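Local coordinates for protein cytochrome P450 RhF (Acinetobacter radioresistens, PDB 6RO8) that probably acts as a heme-dependent monooxygenase, this chain being the cytochrome P450 heme domain of a longer protein that also carries reductase modules, at residues A[85-97]-A[198-210]. Residues are numbered along the deposited sequence; the frame is centred on the assembly and turned at random.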
loop_
_atom_site.group_PDB
_atom_site.type_symbol
_atom_site.label_atom_id
_atom_site.label_comp_id
_atom_site.label_asym_id
_atom_site.label_seq_id
_atom_site.Cartn_x
_atom_site.Cartn_y
_atom_site.Cartn_z
ATOM N N CYS A 85 11.466 -2.736 11.338
ATOM C CA CYS A 85 11.096 -1.873 12.460
ATOM C C CYS A 85 10.727 -0.469 12.000
ATOM O O CYS A 85 9.792 0.136 12.536
ATOM C CB CYS A 85 12.224 -1.838 13.488
ATOM S SG CYS A 85 13.819 -1.169 12.925
ATOM N N ASN A 86 11.384 0.033 10.967
ATOM C CA ASN A 86 11.088 1.362 10.470
ATOM C C ASN A 86 9.952 1.395 9.449
ATOM O O ASN A 86 9.665 2.474 8.923
ATOM C CB ASN A 86 12.348 1.977 9.851
ATOM C CG ASN A 86 12.818 1.217 8.627
ATOM O OD1 ASN A 86 12.523 0.025 8.464
ATOM N ND2 ASN A 86 13.519 1.905 7.743
ATOM N N ALA A 87 9.282 0.269 9.166
ATOM C CA ALA A 87 8.315 0.252 8.068
ATOM C C ALA A 87 7.168 1.235 8.285
ATOM O O ALA A 87 6.570 1.701 7.308
ATOM C CB ALA A 87 7.764 -1.161 7.848
ATOM N N LEU A 88 6.841 1.560 9.540
ATOM C CA LEU A 88 5.784 2.527 9.826
ATOM C C LEU A 88 6.319 3.755 10.550
ATOM O O LEU A 88 5.541 4.559 11.083
ATOM C CB LEU A 88 4.664 1.882 10.636
ATOM C CG LEU A 88 3.944 0.691 10.000
ATOM C CD1 LEU A 88 2.998 0.103 11.032
ATOM C CD2 LEU A 88 3.192 1.071 8.675
ATOM N N GLU A 89 7.636 3.920 10.547
ATOM C CA GLU A 89 8.283 5.048 11.188
ATOM C C GLU A 89 8.020 6.344 10.431
ATOM O O GLU A 89 7.951 6.366 9.201
ATOM C CB GLU A 89 9.773 4.754 11.268
ATOM C CG GLU A 89 10.682 5.842 11.801
ATOM C CD GLU A 89 12.120 5.426 11.648
ATOM O OE1 GLU A 89 12.725 5.750 10.606
ATOM O OE2 GLU A 89 12.625 4.726 12.544
ATOM N N LYS A 90 7.890 7.438 11.174
ATOM C CA LYS A 90 7.563 8.704 10.542
ATOM C C LYS A 90 8.768 9.218 9.767
ATOM O O LYS A 90 9.877 9.299 10.293
ATOM C CB LYS A 90 7.103 9.731 11.573
ATOM C CG LYS A 90 6.771 11.063 10.919
ATOM C CD LYS A 90 6.099 12.075 11.839
ATOM C CE LYS A 90 5.618 13.326 11.070
ATOM N NZ LYS A 90 6.670 14.266 10.570
ATOM N N LEU A 91 8.552 9.543 8.498
ATOM C CA LEU A 91 9.678 9.825 7.621
ATOM C C LEU A 91 10.430 11.066 8.078
ATOM O O LEU A 91 11.635 11.016 8.350
ATOM C CB LEU A 91 9.180 9.984 6.191
ATOM C CG LEU A 91 10.285 10.053 5.161
ATOM C CD1 LEU A 91 10.990 8.711 5.094
ATOM C CD2 LEU A 91 9.633 10.385 3.852
ATOM N N THR A 92 9.734 12.190 8.166
ATOM C CA THR A 92 10.408 13.409 8.594
ATOM C C THR A 92 10.098 13.700 10.061
ATOM O O THR A 92 8.960 13.498 10.513
ATOM C CB THR A 92 9.981 14.594 7.726
ATOM O OG1 THR A 92 8.769 15.155 8.233
ATOM C CG2 THR A 92 9.738 14.138 6.289
ATOM N N PRO A 93 11.087 14.126 10.845
ATOM C CA PRO A 93 10.859 14.303 12.287
ATOM C C PRO A 93 9.697 15.236 12.583
ATOM O O PRO A 93 9.430 16.198 11.854
ATOM C CB PRO A 93 12.181 14.889 12.789
ATOM C CG PRO A 93 13.183 14.333 11.867
ATOM C CD PRO A 93 12.510 14.251 10.500
ATOM N N SER A 94 8.995 14.930 13.667
ATOM C CA SER A 94 7.849 15.725 14.055
ATOM C C SER A 94 8.332 17.024 14.689
ATOM O O SER A 94 9.294 17.028 15.464
ATOM C CB SER A 94 6.959 14.929 15.010
ATOM O OG SER A 94 6.899 13.551 14.648
ATOM N N CYS A 95 7.706 18.132 14.325
ATOM C CA CYS A 95 8.024 19.373 14.997
ATOM C C CYS A 95 7.520 19.299 16.439
ATOM O O CYS A 95 6.525 18.619 16.720
ATOM C CB CYS A 95 7.438 20.579 14.238
ATOM S SG CYS A 95 8.691 21.494 13.138
ATOM N N PRO A 96 8.212 19.937 17.382
ATOM C CA PRO A 96 7.948 19.679 18.810
ATOM C C PRO A 96 6.516 19.909 19.253
ATOM O O PRO A 96 6.049 19.267 20.206
ATOM C CB PRO A 96 8.888 20.673 19.516
ATOM C CG PRO A 96 9.981 20.902 18.601
ATOM C CD PRO A 96 9.355 20.834 17.183
ATOM N N GLU A 97 5.824 20.860 18.629
ATOM C CA GLU A 97 4.437 21.100 19.000
ATOM C C GLU A 97 3.523 19.993 18.469
ATOM O O GLU A 97 2.453 19.737 19.035
ATOM C CB GLU A 97 4.000 22.486 18.517
ATOM C CG GLU A 97 4.752 23.650 19.153
ATOM C CD GLU A 97 4.440 23.862 20.643
ATOM O OE1 GLU A 97 5.241 24.534 21.344
ATOM O OE2 GLU A 97 3.392 23.365 21.112
ATOM N N THR A 198 -1.227 8.550 6.627
ATOM C CA THR A 198 -0.236 8.307 5.579
ATOM C C THR A 198 0.643 9.530 5.332
ATOM O O THR A 198 1.867 9.397 5.224
ATOM C CB THR A 198 -0.900 7.864 4.272
ATOM O OG1 THR A 198 -1.561 8.980 3.676
ATOM C CG2 THR A 198 -1.907 6.718 4.502
ATOM N N VAL A 199 0.041 10.719 5.233
ATOM C CA VAL A 199 0.818 11.954 5.111
ATOM C C VAL A 199 1.785 12.116 6.283
ATOM O O VAL A 199 2.941 12.520 6.106
ATOM C CB VAL A 199 -0.125 13.163 5.017
ATOM C CG1 VAL A 199 0.691 14.429 5.018
ATOM C CG2 VAL A 199 -0.995 13.045 3.795
ATOM N N ASN A 200 1.315 11.856 7.500
ATOM C CA ASN A 200 2.200 11.929 8.659
ATOM C C ASN A 200 3.387 10.983 8.507
ATOM O O ASN A 200 4.528 11.340 8.832
ATOM C CB ASN A 200 1.426 11.591 9.933
ATOM C CG ASN A 200 2.184 11.958 11.181
ATOM O OD1 ASN A 200 2.597 13.104 11.343
ATOM N ND2 ASN A 200 2.373 10.984 12.078
ATOM N N THR A 201 3.130 9.761 8.018
ATOM C CA THR A 201 4.153 8.718 8.017
ATOM C C THR A 201 5.053 8.792 6.790
ATOM O O THR A 201 6.284 8.760 6.911
ATOM C CB THR A 201 3.485 7.354 8.085
ATOM O OG1 THR A 201 2.555 7.331 9.174
ATOM C CG2 THR A 201 4.517 6.238 8.249
ATOM N N TRP A 202 4.455 8.883 5.601
ATOM C CA TRP A 202 5.192 8.755 4.350
ATOM C C TRP A 202 5.270 10.052 3.564
ATOM O O TRP A 202 5.862 10.068 2.480
ATOM C CB TRP A 202 4.567 7.662 3.475
ATOM C CG TRP A 202 4.730 6.301 4.075
ATOM C CD1 TRP A 202 5.836 5.496 4.010
ATOM C CD2 TRP A 202 3.764 5.585 4.849
ATOM N NE1 TRP A 202 5.609 4.317 4.685
ATOM C CE2 TRP A 202 4.346 4.347 5.209
ATOM C CE3 TRP A 202 2.460 5.865 5.267
ATOM C CZ2 TRP A 202 3.671 3.401 5.967
ATOM C CZ3 TRP A 202 1.792 4.927 6.027
ATOM C CH2 TRP A 202 2.396 3.705 6.365
ATOM N N GLY A 203 4.687 11.137 4.070
ATOM C CA GLY A 203 4.688 12.407 3.384
ATOM C C GLY A 203 5.609 13.414 4.052
ATOM O O GLY A 203 6.325 13.133 5.009
ATOM N N ARG A 204 5.579 14.619 3.500
ATOM C CA ARG A 204 6.349 15.753 4.007
ATOM C C ARG A 204 5.357 16.889 4.223
ATOM O O ARG A 204 5.318 17.853 3.448
ATOM C CB ARG A 204 7.466 16.138 3.033
ATOM C CG ARG A 204 8.513 17.077 3.561
ATOM C CD ARG A 204 9.535 17.405 2.458
ATOM N NE ARG A 204 10.564 16.365 2.305
ATOM C CZ ARG A 204 11.460 16.315 1.314
ATOM N NH1 ARG A 204 11.457 17.241 0.360
ATOM N NH2 ARG A 204 12.351 15.327 1.271
ATOM N N PRO A 205 4.514 16.786 5.259
ATOM C CA PRO A 205 3.553 17.856 5.546
ATOM C C PRO A 205 4.235 19.205 5.689
ATOM O O PRO A 205 5.312 19.326 6.283
ATOM C CB PRO A 205 2.925 17.414 6.870
ATOM C CG PRO A 205 3.949 16.527 7.474
ATOM C CD PRO A 205 4.502 15.765 6.320
ATOM N N THR A 206 3.594 20.224 5.128
ATOM C CA THR A 206 4.097 21.578 5.267
ATOM C C THR A 206 3.918 22.047 6.705
ATOM O O THR A 206 3.263 21.402 7.527
ATOM C CB THR A 206 3.377 22.530 4.309
ATOM O OG1 THR A 206 2.029 22.735 4.757
ATOM C CG2 THR A 206 3.353 21.962 2.889
ATOM N N LEU A 207 4.515 23.204 6.994
ATOM C CA LEU A 207 4.483 23.752 8.345
ATOM C C LEU A 207 3.052 23.926 8.841
ATOM O O LEU A 207 2.721 23.545 9.968
ATOM C CB LEU A 207 5.240 25.081 8.368
ATOM C CG LEU A 207 6.217 25.263 9.535
ATOM C CD1 LEU A 207 6.979 23.971 9.829
ATOM C CD2 LEU A 207 7.181 26.427 9.289
ATOM N N GLU A 208 2.181 24.453 7.986
ATOM C CA GLU A 208 0.792 24.692 8.361
ATOM C C GLU A 208 0.067 23.394 8.701
ATOM O O GLU A 208 -0.700 23.339 9.672
ATOM C CB GLU A 208 0.079 25.438 7.228
ATOM C CG GLU A 208 0.845 26.669 6.689
ATOM C CD GLU A 208 1.992 26.303 5.747
ATOM O OE1 GLU A 208 2.693 27.221 5.266
ATOM O OE2 GLU A 208 2.193 25.097 5.496
ATOM N N GLN A 209 0.319 22.330 7.940
ATOM C CA GLN A 209 -0.443 21.100 8.118
ATOM C C GLN A 209 0.023 20.257 9.288
ATOM O O GLN A 209 -0.764 19.457 9.803
ATOM C CB GLN A 209 -0.351 20.228 6.879
ATOM C CG GLN A 209 -0.445 20.957 5.598
ATOM C CD GLN A 209 -0.313 20.002 4.459
ATOM O OE1 GLN A 209 0.724 19.948 3.802
ATOM N NE2 GLN A 209 -1.350 19.199 4.241
ATOM N N GLN A 210 1.296 20.373 9.676
ATOM C CA GLN A 210 1.871 19.430 10.631
ATOM C C GLN A 210 1.036 19.342 11.904
ATOM O O GLN A 210 0.822 18.247 12.445
ATOM C CB GLN A 210 3.317 19.822 10.947
ATOM C CG GLN A 210 4.294 19.449 9.832
ATOM C CD GLN A 210 5.672 20.068 10.012
ATOM O OE1 GLN A 210 6.032 20.501 11.109
ATOM N NE2 GLN A 210 6.445 20.130 8.925
HETATM O O HOH W 1 7.340 2.624 4.999
#
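With its first torsion setting CG opposite the carbonyl carbon (chi1 -67°), Trp-202 swings its indole back to Leu-88, whose CD2 meets the ring edge, 3.6 Å from CH2 and close to the ring plane. A chi1 of -51° keeps Thr-201 OG1 beside the backbone N and sets CG2 opposite that N, over the centre of the indole, where the methyl also reaches Leu-88 O at 3.4 Å; Thr-201 OG1 bonds back to His-197 O. The direct polar tie between the segments is Leu-91 N to Thr-201 O, 2.9 Å and bent at the hydrogen (145°). By their order in the fold, helices 187-202 and 207-233 probably correspond to the P450 F and G helices; the end of the first and the turn after it pack on what would be the B-C loop, a pairing that in P450s roofs the distal pocket. Leu-88 indeed lies about 4 Å, side chain to ligand, from a bound histidine. Farther along, the aliphatic chain of Lys-90 lies across Asn-200 at about a right angle. Thr-92 CG2 rests against Gly-203 O at 3.8 Å, while Arg-204 sends its guanidinium to Asp-32. At the far end, Gln-210 OE1 touches Cys-95 CB (3.4 Å), and its NE2 bonds Pro-205 O.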